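PDB 3GIR: aminomethyltransferase from Bartonella henselae, which belongs to the aminomethyltransferase family, pairing a folate-binding domain with a smaller C-terminal beta-barrel domain. Local coordinates for residues Lys361-Glu366 and Val380-Phe385. Numbering follows the deposited sequence.
Sequences KVEGTE and VHSLPF
Val362 O is gripped twice by Thr365, whose N donates at 3.0 Å and whose OG1 donates at 2.7 Å, and this same carbonyl lies against Val380 CB across the contact. The backbone bond closes a type II beta turn, Val362 to Thr365, and the hydroxyl bond reinforces it. The turn leads into strand 366-371 at the edge of the C-terminal barrel domain's antiparallel sheet and runs into a G1 beta bulge, in which Gly364 and Thr365 together face Val380 of strand 374-381. Gly364 N donates to Val380 O at 2.8 Å, and Val380 N donates to Thr365 O at 2.9 Å, both N-H groups aiming nearly straight (163°). Glycine suits the third place of the turn, which is also the first of the bulge, because at its positive phi a side chain would crowd Glu363 O. Thr365 suits its position because its OG1, beside its own backbone N (chi1 -61°), can reach Val362 O as that N does. On the solvent side, in one of the two conformers of Glu363, waters link its OE2 to Ser382, a bridge that is therefore doubtful. Val380, buried, packs its two branches against the backbone of the loop, where a compact, branched, apolar side chain fits well: CG2 lies against Thr365 O and CB, while CG1 reaches Lys361 O at 3.5 Å.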
ATOM      1  N   LYS A 361      -1.067  19.090  15.167  1.00 19.30           N
ATOM      2  CA  LYS A 361      -1.662  18.422  13.970  1.00 19.96           C
ATOM      3  C   LYS A 361      -2.600  19.298  13.169  1.00 19.77           C
ATOM      4  O   LYS A 361      -3.014  18.916  12.061  1.00 21.65           O
ATOM      5  CB  LYS A 361      -2.281  17.090  14.348  1.00 23.02           C
ATOM      6  CG  LYS A 361      -3.671  17.173  14.860  1.00 28.06           C
ATOM      7  CD  LYS A 361      -4.292  15.775  14.831  1.00 37.15           C
ATOM      8  CE  LYS A 361      -5.566  15.719  15.594  1.00 42.05           C
ATOM      9  NZ  LYS A 361      -6.032  14.302  15.592  1.00 46.57           N
ATOM     10  N   VAL A 362      -2.914  20.515  13.614  1.00 20.21           N
ATOM     11  CA  VAL A 362      -3.802  21.356  12.827  1.00 21.09           C
ATOM     12  C   VAL A 362      -3.204  21.751  11.482  1.00 20.06           C
ATOM     13  O   VAL A 362      -2.056  22.198  11.385  1.00 19.32           O
ATOM     14  CB  VAL A 362      -4.264  22.646  13.603  1.00 21.95           C
ATOM     15  CG1 VAL A 362      -5.073  23.583  12.740  1.00 25.49           C
ATOM     16  CG2 VAL A 362      -5.037  22.214  14.821  1.00 26.37           C
ATOM     17  N   GLU A 363      -4.005  21.618  10.421  1.00 22.49           N
ATOM     18  CA  GLU A 363      -3.623  22.039   9.086  0.50 21.76           C
ATOM     19  C   GLU A 363      -3.024  23.417   9.080  1.00 22.07           C
ATOM     20  O   GLU A 363      -3.654  24.333   9.597  1.00 21.34           O
ATOM     21  CB  GLU A 363      -4.862  22.065   8.154  0.50 23.42           C
ATOM     22  CG  GLU A 363      -4.522  22.226   6.717  0.50 24.63           C
ATOM     23  CD  GLU A 363      -5.753  22.092   5.809  0.50 29.41           C
ATOM     24  OE1 GLU A 363      -6.762  21.528   6.286  0.50 33.70           O
ATOM     25  OE2 GLU A 363      -5.701  22.556   4.655  0.50 25.50           O
ATOM     26  N   GLY A 364      -1.834  23.601   8.500  1.00 20.10           N
ATOM     27  CA  GLY A 364      -1.140  24.865   8.442  1.00 19.17           C
ATOM     28  C   GLY A 364      -0.090  25.080   9.500  1.00 17.40           C
ATOM     29  O   GLY A 364       0.719  25.978   9.365  1.00 18.40           O
ATOM     30  N   THR A 365      -0.075  24.222  10.515  1.00 17.50           N
ATOM     31  CA  THR A 365       0.892  24.361  11.639  1.00 16.54           C
ATOM     32  C   THR A 365       2.332  24.290  11.063  1.00 17.44           C
ATOM     33  O   THR A 365       2.647  23.371  10.334  1.00 18.00           O
ATOM     34  CB  THR A 365       0.714  23.350  12.686  1.00 15.85           C
ATOM     35  OG1 THR A 365      -0.621  23.464  13.266  1.00 17.20           O
ATOM     36  CG2 THR A 365       1.738  23.475  13.796  1.00 19.25           C
ATOM     37  N   GLU A 366       3.142  25.265  11.416  1.00 17.70           N
ATOM     38  CA  GLU A 366       4.609  25.245  11.130  1.00 17.62           C
ATOM     39  C   GLU A 366       5.362  24.309  12.079  1.00 19.18           C
ATOM     40  O   GLU A 366       5.292  24.427  13.314  1.00 18.76           O
ATOM     41  CB  GLU A 366       5.211  26.646  11.249  1.00 19.02           C
ATOM     42  CG  GLU A 366       4.656  27.651  10.333  1.00 20.26           C
ATOM     43  CD  GLU A 366       5.313  29.044  10.464  1.00 22.81           C
ATOM     44  OE1 GLU A 366       5.798  29.456  11.562  1.00 24.16           O
ATOM     45  OE2 GLU A 366       5.349  29.701   9.429  1.00 27.15           O
ATOM     46  N   VAL A 380       2.031  21.582   8.173  1.00 16.41           N
ATOM     47  CA  VAL A 380       1.165  20.431   8.198  1.00 16.75           C
ATOM     48  C   VAL A 380       0.108  20.645   7.112  1.00 19.33           C
ATOM     49  O   VAL A 380      -0.403  21.727   6.933  1.00 20.03           O
ATOM     50  CB  VAL A 380       0.484  20.269   9.575  1.00 15.88           C
ATOM     51  CG1 VAL A 380      -0.671  19.218   9.512  1.00 20.22           C
ATOM     52  CG2 VAL A 380       1.537  19.987  10.690  1.00 18.89           C
ATOM     53  N   HIS A 381      -0.150  19.619   6.304  1.00 17.41           N
ATOM     54  CA  HIS A 381      -0.877  19.741   5.045  1.00 19.09           C
ATOM     55  C   HIS A 381      -1.886  18.605   4.963  1.00 19.31           C
ATOM     56  O   HIS A 381      -1.638  17.476   5.366  1.00 17.92           O
ATOM     57  CB  HIS A 381       0.052  19.718   3.833  1.00 18.00           C
ATOM     58  CG  HIS A 381      -0.560  20.153   2.532  1.00 21.51           C
ATOM     59  ND1 HIS A 381      -1.407  19.347   1.778  1.00 22.89           N
ATOM     60  CD2 HIS A 381      -0.400  21.290   1.829  1.00 24.62           C
ATOM     61  CE1 HIS A 381      -1.761  20.008   0.684  1.00 22.64           C
ATOM     62  NE2 HIS A 381      -1.170  21.186   0.689  1.00 25.52           N
ATOM     63  N   SER A 382      -3.069  18.926   4.390  1.00 19.76           N
ATOM     64  CA  SER A 382      -4.067  17.904   4.101  1.00 21.45           C
ATOM     65  C   SER A 382      -3.559  16.813   3.153  1.00 20.30           C
ATOM     66  O   SER A 382      -2.705  17.080   2.328  1.00 19.96           O
ATOM     67  CB  SER A 382      -5.340  18.552   3.494  1.00 21.22           C
ATOM     68  OG  SER A 382      -5.036  19.203   2.302  1.00 27.73           O
ATOM     69  N   LEU A 383      -4.114  15.623   3.319  1.00 20.14           N
ATOM     70  CA  LEU A 383      -3.864  14.520   2.379  1.00 20.41           C
ATOM     71  C   LEU A 383      -5.191  14.133   1.744  1.00 20.35           C
ATOM     72  O   LEU A 383      -6.232  14.266   2.402  1.00 22.07           O
ATOM     73  CB  LEU A 383      -3.275  13.370   3.127  1.00 20.19           C
ATOM     74  CG  LEU A 383      -1.874  13.563   3.745  1.00 20.90           C
ATOM     75  CD1 LEU A 383      -1.577  12.349   4.662  1.00 20.47           C
ATOM     76  CD2 LEU A 383      -0.850  13.809   2.614  1.00 19.15           C
ATOM     77  N   PRO A 384      -5.180  13.675   0.485  1.00 20.48           N
ATOM     78  CA  PRO A 384      -4.004  13.560  -0.366  1.00 20.25           C
ATOM     79  C   PRO A 384      -3.555  14.907  -0.907  1.00 20.18           C
ATOM     80  O   PRO A 384      -4.294  15.902  -0.916  1.00 21.50           O
ATOM     81  CB  PRO A 384      -4.467  12.663  -1.512  1.00 21.50           C
ATOM     82  CG  PRO A 384      -5.936  12.986  -1.590  1.00 21.85           C
ATOM     83  CD  PRO A 384      -6.424  13.348  -0.243  1.00 21.84           C
ATOM     84  N   PHE A 385      -2.331  14.952  -1.416  1.00 18.64           N
ATOM     85  CA  PHE A 385      -1.834  16.121  -2.081  1.00 19.12           C
ATOM     86  C   PHE A 385      -2.437  16.330  -3.448  1.00 20.85           C
ATOM     87  O   PHE A 385      -2.514  17.480  -3.945  1.00 22.35           O
ATOM     88  CB  PHE A 385      -0.316  16.019  -2.245  1.00 18.60           C
ATOM     89  CG  PHE A 385       0.475  16.148  -0.960  1.00 19.84           C
ATOM     90  CD1 PHE A 385       0.966  15.012  -0.268  1.00 17.55           C
ATOM     91  CD2 PHE A 385       0.756  17.405  -0.442  1.00 20.07           C
ATOM     92  CE1 PHE A 385       1.724  15.148   0.903  1.00 17.13           C
ATOM     93  CE2 PHE A 385       1.534  17.525   0.696  1.00 18.52           C
ATOM     94  CZ  PHE A 385       1.952  16.408   1.394  1.00 18.40           C
TER
HETATM   95  O   HOH W   1      -3.434  21.802   3.610  1.00 28.13           O
HETATM   96  O   HOH W   2      -6.579  21.331   1.867  1.00 48.21           O